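Local coordinates for phosphoribosylaminoimidazole-succinocarboxamide synthase (Ehrlichia chaffeensis str. Arkansas, PDB 3KRE), which catalyses the ATP-dependent ligation of L-aspartate to carboxyaminoimidazole ribonucleotide, forming SAICAR in de novo purine biosynthesis, at residues K80-K85 and N180-E185. Residues are numbered along the deposited sequence; the frame is centred on the assembly and turned at random.
Sequences KKLIDK and NNILSE
I182 meets L82 and K85 in a small helix-to-helix packing contact of the SAICAR synthetase fold, where the C-terminal end of helix 67-84 comes up against helix 166-189. Two observations define the interface as apolar: the segments share no hydrogen bond, and the closest atoms are all carbons. The backbones are nearest at L82 and I182 (CA to CA 7.2 Å). The CG2 methyl of I182 lies 3.8 Å from L82 CD2 and also approaches K85 CG, while its CD1 methyl presses on the CB and CG of K85, with CD1 to K85 CB at 3.6 Å. CG2 stands anti to the backbone N and CG1 anti to the carbonyl carbon (chi1 -61°), which sends the two branches in different directions. L82 CD2 also touches L183 CD2 at 4.1 Å, so this one methyl meets two successive residues of the opposing helix.

The lysine contributes its CB and CG, then turns away: a bend at chi2 (-72°) carries the rest of the chain off, and NZ ends 6.1 Å from E185 OE2, too far for a salt bridge, although the opposite charges may attract weakly. Beyond this first shell, L82 also touches I179, one turn earlier on helix 166-189, and the loop residues I87 and I218, whereas L183 packs on L194 of strand 192-204, linking the contact to the large antiparallel sheet. The backbone O of K85 accepts a hydrogen bond from K178 NZ, a polar tie between the helix end and helix 166-189. On the side of helix 166-189 turned from helix 67-84, S184 N and S184 OG grip N180 O from opposite faces of its carbonyl plane, each at 2.8 Å, the hydroxyl 39° out of that plane.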
# COMPACT_ATOMS: atom_id res chain seq x y z
N LYS A 80 5.74 4.72 -10.27
CA LYS A 80 6.48 5.55 -11.18
C LYS A 80 6.50 7.02 -10.76
O LYS A 80 7.53 7.66 -10.89
CB LYS A 80 5.94 5.38 -12.60
CG LYS A 80 6.56 6.28 -13.62
CD LYS A 80 8.09 6.04 -13.77
CE LYS A 80 8.61 6.56 -15.10
NZ LYS A 80 8.44 8.04 -15.19
N LYS A 81 5.37 7.56 -10.26
CA LYS A 81 5.37 8.90 -9.69
C LYS A 81 6.35 9.06 -8.54
O LYS A 81 7.03 10.08 -8.42
CB LYS A 81 3.97 9.27 -9.25
CG LYS A 81 2.99 9.53 -10.40
CD LYS A 81 3.49 10.63 -11.28
CE LYS A 81 2.50 11.02 -12.34
NZ LYS A 81 2.75 12.43 -12.78
N LEU A 82 6.45 8.03 -7.71
CA LEU A 82 7.38 8.04 -6.59
C LEU A 82 8.81 7.88 -7.06
O LEU A 82 9.68 8.60 -6.60
CB LEU A 82 7.03 6.98 -5.56
CG LEU A 82 5.69 7.17 -4.84
CD1 LEU A 82 5.38 5.94 -3.96
CD2 LEU A 82 5.70 8.46 -3.99
N ILE A 83 9.05 7.00 -8.03
CA ILE A 83 10.39 6.90 -8.66
C ILE A 83 10.86 8.22 -9.25
O ILE A 83 12.02 8.60 -9.09
CB ILE A 83 10.39 5.84 -9.76
CG1 ILE A 83 10.16 4.44 -9.14
CG2 ILE A 83 11.70 5.88 -10.58
CD1 ILE A 83 9.74 3.40 -10.15
N ASP A 84 9.96 8.95 -9.90
CA ASP A 84 10.26 10.27 -10.47
C ASP A 84 10.74 11.26 -9.44
O ASP A 84 11.45 12.18 -9.79
CB ASP A 84 9.05 10.91 -11.16
CG ASP A 84 8.60 10.16 -12.39
OD1 ASP A 84 9.35 9.26 -12.87
OD2 ASP A 84 7.44 10.47 -12.84
N LYS A 85 10.35 11.10 -8.18
CA LYS A 85 10.84 11.96 -7.09
C LYS A 85 11.98 11.34 -6.28
O LYS A 85 12.33 11.87 -5.25
CB LYS A 85 9.70 12.31 -6.10
CG LYS A 85 8.52 12.96 -6.73
CD LYS A 85 8.82 14.37 -7.15
CE LYS A 85 7.53 15.13 -7.48
NZ LYS A 85 7.78 16.40 -8.23
N ASN A 180 4.22 10.27 1.73
CA ASN A 180 2.96 10.89 2.10
C ASN A 180 2.82 12.25 1.41
O ASN A 180 1.78 12.56 0.84
CB ASN A 180 2.86 11.03 3.62
CG ASN A 180 1.50 11.59 4.08
OD1 ASN A 180 0.45 11.29 3.51
ND2 ASN A 180 1.53 12.42 5.14
N ASN A 181 3.86 13.08 1.46
CA ASN A 181 3.77 14.39 0.82
C ASN A 181 3.52 14.29 -0.68
O ASN A 181 2.66 14.98 -1.21
CB ASN A 181 5.03 15.20 1.03
CG ASN A 181 5.20 15.63 2.47
OD1 ASN A 181 4.23 15.71 3.22
ND2 ASN A 181 6.44 15.96 2.86
N ILE A 182 4.29 13.45 -1.35
CA ILE A 182 4.15 13.26 -2.81
C ILE A 182 2.77 12.74 -3.20
O ILE A 182 2.06 13.33 -4.06
CB ILE A 182 5.21 12.29 -3.36
CG1 ILE A 182 6.63 12.84 -3.12
CG2 ILE A 182 4.94 12.05 -4.85
CD1 ILE A 182 7.72 11.74 -3.19
N LEU A 183 2.35 11.66 -2.55
CA LEU A 183 1.01 11.09 -2.84
C LEU A 183 -0.12 12.04 -2.45
O LEU A 183 -1.11 12.14 -3.18
CB LEU A 183 0.83 9.75 -2.12
CG LEU A 183 1.75 8.59 -2.49
CD1 LEU A 183 1.41 7.31 -1.72
CD2 LEU A 183 1.64 8.33 -4.01
N SER A 184 0.00 12.70 -1.30
CA SER A 184 -1.04 13.63 -0.87
C SER A 184 -1.25 14.73 -1.90
O SER A 184 -2.36 15.08 -2.22
CB SER A 184 -0.74 14.27 0.50
OG SER A 184 -0.88 13.31 1.51
N GLU A 185 -0.16 15.23 -2.44
CA GLU A 185 -0.23 16.32 -3.40
C GLU A 185 -0.84 15.84 -4.73
O GLU A 185 -1.72 16.48 -5.31
CB GLU A 185 1.16 16.93 -3.62
CG GLU A 185 1.17 18.01 -4.70
CD GLU A 185 2.43 18.86 -4.72
OE1 GLU A 185 2.92 19.27 -3.64
OE2 GLU A 185 2.89 19.17 -5.84